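Local coordinates for AGR_C_1268p (Agrobacterium tumefaciens str. C58, PDB 2GHS), which probably hydrolyses sugar lactones as a gluconolactonase of the SMP-30/regucalcin family, using one bound divalent metal ion per subunit, at residues Trp64-Ile68 against Gly92-Ala96; Arg140-Gly145 against Glu321-Arg325; Val236-Glu240 against Val316-Phe320. One frame throughout, in Å; residues are numbered along the deposited sequence.

Contact 1 (Trp64-Ile68 against Gly92-Ala96); sequences WWFNI and GSALA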
# COMPACT_ATOMS: atom_id res chain seq x y z
N TRP A 64 7.81 -8.18 0.13
CA TRP A 64 8.00 -7.51 1.40
C TRP A 64 6.67 -6.88 1.83
O TRP A 64 5.89 -6.41 0.99
CB TRP A 64 9.04 -6.41 1.23
CG TRP A 64 10.42 -6.87 0.84
CD1 TRP A 64 10.89 -7.05 -0.41
CD2 TRP A 64 11.51 -7.13 1.73
NE1 TRP A 64 12.21 -7.44 -0.36
CE2 TRP A 64 12.60 -7.48 0.95
CE3 TRP A 64 11.66 -7.08 3.12
CZ2 TRP A 64 13.84 -7.81 1.52
CZ3 TRP A 64 12.90 -7.40 3.68
CH2 TRP A 64 13.97 -7.76 2.87
N TRP A 65 6.40 -6.87 3.14
CA TRP A 65 5.26 -6.10 3.67
C TRP A 65 5.50 -5.79 5.13
O TRP A 65 6.50 -6.25 5.71
CB TRP A 65 3.92 -6.83 3.47
CG TRP A 65 3.77 -8.11 4.19
CD1 TRP A 65 3.28 -8.29 5.45
CD2 TRP A 65 4.06 -9.41 3.67
NE1 TRP A 65 3.27 -9.63 5.75
CE2 TRP A 65 3.74 -10.34 4.67
CE3 TRP A 65 4.58 -9.87 2.45
CZ2 TRP A 65 3.93 -11.70 4.51
CZ3 TRP A 65 4.75 -11.24 2.28
CH2 TRP A 65 4.44 -12.13 3.32
N PHE A 66 4.61 -4.99 5.72
CA PHE A 66 4.74 -4.65 7.10
C PHE A 66 3.61 -5.20 7.96
O PHE A 66 2.51 -5.41 7.50
CB PHE A 66 4.77 -3.12 7.27
CG PHE A 66 5.92 -2.45 6.61
CD1 PHE A 66 5.81 -2.04 5.28
CD2 PHE A 66 7.07 -2.19 7.30
CE1 PHE A 66 6.88 -1.40 4.64
CE2 PHE A 66 8.15 -1.58 6.69
CZ PHE A 66 8.06 -1.19 5.36
N ASN A 67 3.93 -5.39 9.23
CA ASN A 67 2.94 -5.54 10.32
C ASN A 67 3.03 -4.27 11.13
O ASN A 67 3.86 -4.17 12.01
CB ASN A 67 3.22 -6.77 11.14
CG ASN A 67 2.08 -7.15 12.07
OD1 ASN A 67 1.02 -6.55 12.03
ND2 ASN A 67 2.31 -8.16 12.91
N ILE A 68 2.23 -3.27 10.75
CA ILE A 68 2.53 -1.88 11.13
C ILE A 68 2.66 -1.72 12.64
O ILE A 68 3.68 -1.24 13.16
CB ILE A 68 1.48 -0.85 10.59
CG1 ILE A 68 1.52 -0.76 9.08
CG2 ILE A 68 1.78 0.56 11.20
CD1 ILE A 68 0.53 0.26 8.54
N GLY A 92 7.07 0.93 10.61
CA GLY A 92 7.22 1.11 9.17
C GLY A 92 5.90 0.86 8.48
O GLY A 92 5.17 -0.04 8.88
N SER A 93 5.62 1.62 7.41
CA SER A 93 4.43 1.38 6.59
C SER A 93 4.61 1.34 5.09
O SER A 93 3.66 0.94 4.40
CB SER A 93 3.37 2.40 6.91
OG SER A 93 3.82 3.69 6.49
N ALA A 94 5.78 1.75 4.57
CA ALA A 94 6.04 1.68 3.11
C ALA A 94 7.48 1.41 2.86
O ALA A 94 8.34 1.85 3.62
CB ALA A 94 5.64 2.93 2.39
N LEU A 95 7.74 0.70 1.77
CA LEU A 95 9.09 0.30 1.40
C LEU A 95 9.34 0.58 -0.09
O LEU A 95 8.50 0.23 -0.92
CB LEU A 95 9.29 -1.20 1.64
CG LEU A 95 10.67 -1.84 1.51
CD1 LEU A 95 11.56 -1.48 2.69
CD2 LEU A 95 10.58 -3.37 1.39
N ALA A 96 10.51 1.13 -0.41
CA ALA A 96 10.93 1.34 -1.78
C ALA A 96 12.32 0.80 -1.94
O ALA A 96 13.18 0.95 -1.06
CB ALA A 96 10.88 2.78 -2.17
O HOH W 1 6.14 -1.84 10.85

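Contact 2 (Arg140-Gly145 against Glu321-Arg325); sequences RMHPSG and EPLYR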
# COMPACT_ATOMS: atom_id res chain seq x y z
N ARG A 140 3.34 5.03 -2.06
CA ARG A 140 3.70 4.33 -3.31
C ARG A 140 4.69 5.18 -4.11
O ARG A 140 4.62 6.40 -4.07
CB ARG A 140 2.47 3.99 -4.15
CG ARG A 140 2.78 2.92 -5.23
CD ARG A 140 1.59 2.28 -5.85
NE ARG A 140 0.72 1.69 -4.84
CZ ARG A 140 0.98 0.55 -4.23
NH1 ARG A 140 2.05 -0.13 -4.55
NH2 ARG A 140 0.16 0.11 -3.28
N MSE A 141 5.57 4.51 -4.84
CA MSE A 141 6.55 5.14 -5.71
C MSE A 141 5.97 5.58 -7.05
O MSE A 141 5.28 4.82 -7.73
CB MSE A 141 7.72 4.16 -5.97
CG MSE A 141 8.61 3.89 -4.78
SE MSE A 141 9.47 5.53 -4.19
CE MSE A 141 10.09 6.16 -5.91
N HIS A 142 6.31 6.81 -7.43
CA HIS A 142 6.01 7.38 -8.72
C HIS A 142 7.19 7.03 -9.65
O HIS A 142 8.34 6.99 -9.21
CB HIS A 142 5.79 8.90 -8.58
CG HIS A 142 5.43 9.56 -9.86
ND1 HIS A 142 6.37 9.98 -10.76
CD2 HIS A 142 4.24 9.79 -10.44
CE1 HIS A 142 5.78 10.46 -11.83
NE2 HIS A 142 4.47 10.36 -11.67
N PRO A 143 6.94 6.80 -10.96
CA PRO A 143 8.03 6.45 -11.86
C PRO A 143 9.19 7.46 -12.02
O PRO A 143 10.28 7.08 -12.49
CB PRO A 143 7.34 6.15 -13.18
CG PRO A 143 6.02 6.50 -13.05
CD PRO A 143 5.64 6.68 -11.61
N SER A 144 8.98 8.71 -11.63
CA SER A 144 10.05 9.71 -11.60
C SER A 144 11.11 9.42 -10.52
O SER A 144 12.17 10.05 -10.51
CB SER A 144 9.45 11.08 -11.31
OG SER A 144 8.89 11.09 -10.00
N GLY A 145 10.81 8.51 -9.57
CA GLY A 145 11.72 8.24 -8.49
C GLY A 145 11.36 8.94 -7.20
O GLY A 145 12.12 8.86 -6.22
N GLU A 321 7.33 -1.96 -9.19
CA GLU A 321 7.36 -0.66 -8.58
C GLU A 321 8.65 0.07 -8.96
O GLU A 321 9.71 -0.55 -9.07
CB GLU A 321 7.24 -0.82 -7.05
CG GLU A 321 5.88 -1.38 -6.59
CD GLU A 321 4.65 -0.46 -6.88
OE1 GLU A 321 4.77 0.76 -6.80
OE2 GLU A 321 3.56 -0.96 -7.24
N PRO A 322 8.55 1.37 -9.21
CA PRO A 322 9.75 2.16 -9.46
C PRO A 322 10.70 2.20 -8.29
O PRO A 322 10.29 2.04 -7.14
CB PRO A 322 9.20 3.58 -9.66
CG PRO A 322 7.81 3.38 -10.05
CD PRO A 322 7.33 2.19 -9.33
N LEU A 323 11.96 2.54 -8.60
CA LEU A 323 13.00 2.72 -7.59
C LEU A 323 13.01 4.15 -7.09
O LEU A 323 12.81 5.10 -7.86
CB LEU A 323 14.38 2.40 -8.16
CG LEU A 323 14.71 1.03 -8.68
CD1 LEU A 323 16.24 0.87 -8.76
CD2 LEU A 323 14.15 -0.01 -7.83
N TYR A 324 13.27 4.31 -5.79
CA TYR A 324 13.51 5.62 -5.23
C TYR A 324 14.90 6.11 -5.59
O TYR A 324 15.88 5.40 -5.40
CB TYR A 324 13.38 5.60 -3.72
CG TYR A 324 13.60 6.93 -3.04
CD1 TYR A 324 12.63 7.95 -3.07
CD2 TYR A 324 14.78 7.20 -2.35
CE1 TYR A 324 12.86 9.16 -2.44
CE2 TYR A 324 14.99 8.40 -1.70
CZ TYR A 324 14.04 9.39 -1.74
OH TYR A 324 14.20 10.57 -1.09
N ARG A 325 14.97 7.34 -6.11
CA ARG A 325 16.24 7.97 -6.50
C ARG A 325 16.78 8.87 -5.40
O ARG A 325 16.18 9.86 -5.02
CB ARG A 325 16.04 8.74 -7.82
CG ARG A 325 15.62 7.80 -8.95
CD ARG A 325 15.30 8.44 -10.33
NE ARG A 325 16.44 9.12 -10.92
CZ ARG A 325 17.32 8.55 -11.76
NH1 ARG A 325 17.21 7.28 -12.13
NH2 ARG A 325 18.30 9.27 -12.23
O HOH W 2 3.81 2.80 -8.58
O HOH W 3 5.83 1.48 -4.35
O HOH W 4 13.84 10.84 -5.54

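Contact 3 (Val236-Glu240 against Val316-Phe320); sequences VCDAE and VKGRF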
# COMPACT_ATOMS: atom_id res chain seq x y z
N VAL A 236 -3.37 -0.62 -6.34
CA VAL A 236 -2.40 -0.64 -7.45
C VAL A 236 -3.13 -0.30 -8.74
O VAL A 236 -4.33 -0.34 -8.82
CB VAL A 236 -1.61 -1.95 -7.56
CG1 VAL A 236 -0.71 -2.16 -6.35
CG2 VAL A 236 -2.55 -3.14 -7.79
N CYS A 237 -2.36 0.09 -9.73
CA CYS A 237 -2.87 0.47 -11.03
C CYS A 237 -2.12 -0.38 -12.07
O CYS A 237 -0.87 -0.41 -12.10
CB CYS A 237 -2.68 1.97 -11.22
SG CYS A 237 -3.37 2.63 -12.73
N ASP A 238 -2.87 -1.16 -12.87
CA ASP A 238 -2.24 -2.09 -13.79
C ASP A 238 -1.76 -1.42 -15.11
O ASP A 238 -1.84 -0.21 -15.28
CB ASP A 238 -3.12 -3.33 -14.02
CG ASP A 238 -4.36 -3.07 -14.84
OD1 ASP A 238 -4.43 -2.04 -15.54
OD2 ASP A 238 -5.31 -3.93 -14.80
N ALA A 239 -1.24 -2.23 -16.02
CA ALA A 239 -0.58 -1.71 -17.21
C ALA A 239 -1.59 -1.06 -18.14
O ALA A 239 -1.19 -0.26 -19.00
CB ALA A 239 0.15 -2.81 -17.94
N GLU A 240 -2.86 -1.44 -18.01
CA GLU A 240 -3.96 -0.84 -18.79
C GLU A 240 -4.56 0.39 -18.12
O GLU A 240 -5.39 1.06 -18.73
CB GLU A 240 -5.09 -1.83 -18.94
CG GLU A 240 -4.87 -2.82 -19.97
CD GLU A 240 -6.17 -3.59 -20.25
OE1 GLU A 240 -7.29 -3.23 -19.70
OE2 GLU A 240 -6.05 -4.54 -21.04
N VAL A 316 -3.07 -10.96 -13.53
CA VAL A 316 -3.09 -9.52 -13.72
C VAL A 316 -1.95 -9.10 -14.66
O VAL A 316 -0.99 -9.85 -14.86
CB VAL A 316 -3.00 -8.80 -12.38
CG1 VAL A 316 -4.21 -9.10 -11.54
CG2 VAL A 316 -1.73 -9.21 -11.64
N LYS A 317 -2.08 -7.95 -15.30
CA LYS A 317 -1.02 -7.45 -16.13
C LYS A 317 -0.47 -6.25 -15.36
O LYS A 317 -0.87 -5.12 -15.59
CB LYS A 317 -1.54 -7.02 -17.51
CG LYS A 317 -2.29 -8.05 -18.32
CD LYS A 317 -1.38 -9.09 -18.93
CE LYS A 317 -2.11 -9.97 -19.98
NZ LYS A 317 -1.54 -11.35 -20.03
N GLY A 318 0.46 -6.51 -14.46
CA GLY A 318 1.01 -5.47 -13.62
C GLY A 318 2.30 -4.84 -14.09
O GLY A 318 2.72 -4.98 -15.24
N ARG A 319 2.91 -4.08 -13.18
CA ARG A 319 4.21 -3.46 -13.39
C ARG A 319 4.95 -3.42 -12.08
O ARG A 319 4.35 -3.22 -11.02
CB ARG A 319 4.09 -2.04 -13.92
CG ARG A 319 3.07 -1.20 -13.25
CD ARG A 319 3.18 0.31 -13.69
NE ARG A 319 1.86 0.79 -14.10
CZ ARG A 319 1.12 1.71 -13.47
NH1 ARG A 319 1.56 2.34 -12.39
NH2 ARG A 319 -0.08 2.01 -13.97
N PHE A 320 6.25 -3.63 -12.16
CA PHE A 320 7.05 -3.56 -10.97
C PHE A 320 7.19 -2.12 -10.51
O PHE A 320 7.12 -1.19 -11.30
CB PHE A 320 8.42 -4.15 -11.19
CG PHE A 320 8.40 -5.64 -11.59
CD1 PHE A 320 7.81 -6.58 -10.77
CD2 PHE A 320 9.00 -6.07 -12.75
CE1 PHE A 320 7.79 -7.91 -11.11
CE2 PHE A 320 9.01 -7.42 -13.08
CZ PHE A 320 8.39 -8.34 -12.24
O HOH W 5 -4.75 -6.65 -15.31
O HOH W 6 -3.04 -4.44 -17.84

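Contact 1 (Trp64-Ile68 against Gly92-Ala96)
Phe-66 lays its ring against the backbone of Gly-92 to Ala-94 where two neighbouring blades of the β-propeller meet near its middle. Strand 62-67 is the second strand of one blade and strand 92-99 the innermost of the next; the short segments run nearly antiparallel (167°), with axes 6.6 Å apart at their closest. They meet through side chains packed on main chain, while each strand keeps its backbone pairing for its own sheet, as Phe-66 does with Glu-52 and Ser-93 with Ala-106.

The tight part is the aromatic one. With CG anti to its carbonyl carbon (chi1 -62°), Phe-66 swings its ring onto the Gly-92/Ser-93 peptide. Ser-93 N sits 3.9 Å above the ring centre of Phe-66, and Gly-92 C lies over the same face nearer the rim. Gly-92 carries no side chain, which allows the ring to rest directly on the main chain. CE1 of Phe-66 comes within 3.3 Å of Ala-94 N, and Leu-95 N approaches near the ring plane. Ser-93 and Ala-94 form a classic β bulge opposite Ala-106; Ser-93 OG is hydrogen-bonded to Ser-136 OG and Asn-137 O.

The looser side is that of Leu-95, which is partly exposed and modelled in two conformers, making its approach to Trp-64 doubtful in detail. The other flank is buried and lined by a water. There Ile-68, whose side chain neighbours the predicted metal ligand Glu-52 and the predicted substrate-binding Arg-135, reaches Ser-93 CB with CD1 at 3.9 Å. The water lies 2.8 Å from Gly-92 O and, in a longer and weak contact, 3.4 Å from Ile-68 O; with more acceptors in reach than protons, it need not serve both at once.

Contact 2 (Arg140-Gly145 against Glu321-Arg325)
A type I turn from His-142 to Gly-145, closed by Gly-145 N to His-142 O, meets the irregular tail 321-325, with CA atoms 5.2 Å apart at Pro-143 and Pro-322 and 4.5 Å apart at Gly-145 and Tyr-324. Arg-325 N donates to Gly-145 O at 3.2 Å, almost straight (170°), while a water joins Gly-145 O to Arg-325 O. Gly-145 CA also offers a C-H to Leu-323 O at 3.4 Å.

Selenomethionine Met-141 fills the middle: its chain, bent at chi2 and chi3, passes CG by Pro-322 O and brings SE to the edge of the Tyr-324 ring, 5.4 Å from the centroid, a Met-aromatic contact. The Tyr-324 hydroxyl is held elsewhere, by His-124 and Gly-169. Pro-322 CG lies 3.6 Å from Pro-143 CA.

Arg-140 and Glu-321 cross at about a right angle in a salt bridge, NH1 to OE2 at 3.2 Å; the hydrogen bond is weak, while Arg-140 NE donates to Ile-184 O. Glu-321 OE1 receives two waters, one also bonded to Met-141 O, the other to Met-141 N.

The arrangement is a propeller hairpin, the turn joining strands 134-141 and 147-153, with the C-terminal tail running alongside it.

Contact 3 (Val236-Glu240 against Val316-Phe320)
The turn that follows strand 231-237, the innermost strand of its propeller blade, is bonded to the C-terminal tail through the backbone. Ala-239 N donates to Lys-317 O at 2.9 Å, nearly straight. Asp-238 CB packs against the same oxygen, and a water bridges Asp-238 OD2 to Lys-317 N.

Arg-319 brings the second link. Its chain, bent at chi3, brings the guanidinium face-on to Cys-237 O, which stands 3.1 Å from the guanidinium plane of Arg-319, over its centre, too poorly angled for a bond. NH2 of Arg-319 instead donates to Asp-238 O at 3.1 Å, from 50° out of the carbonyl plane, while NH1 is bonded to Phe-186 O. The guanidinium thus joins the tail to the loop after strand 231-237 and to the end of strand 170-186.

Asp-238 also braces its own turn: OD1 accepts His-242 N and, weakly, Glu-240 N, and OD2 takes Trp-244 NE1. Beyond this turn, the tail pairs its backbone at Val-316 with Ser-284 and at Gly-318 with Ala-283, while Val-316 packs on Phe-278 of strand 273-279 and Trp-244 of strand 243-248.

Overall arrangement
Contact 1 is the core contact, about 8 Å from the centre of the chain; contacts 2 and 3, each about 14 Å out, are only partly buried. Its chemistry is ring-on-backbone packing between two blades, whereas contacts 2 and 3 add direct backbone hydrogen bonds and arginine side chains, contact 2 also packing Met-141 on Pro-322 and Tyr-324. Contacts 2 and 3 use consecutive parts of one C-terminal tail, which meets the turns after strands 231-237 and 134-141 in succession. They touch where Val-236 CG1 packs on Arg-140 CZ (3.8 Å), and contact 1 joins contact 2 through Ala-96 CB on Met-141 CG (3.6 Å). The tail thereby spans several blades of the propeller.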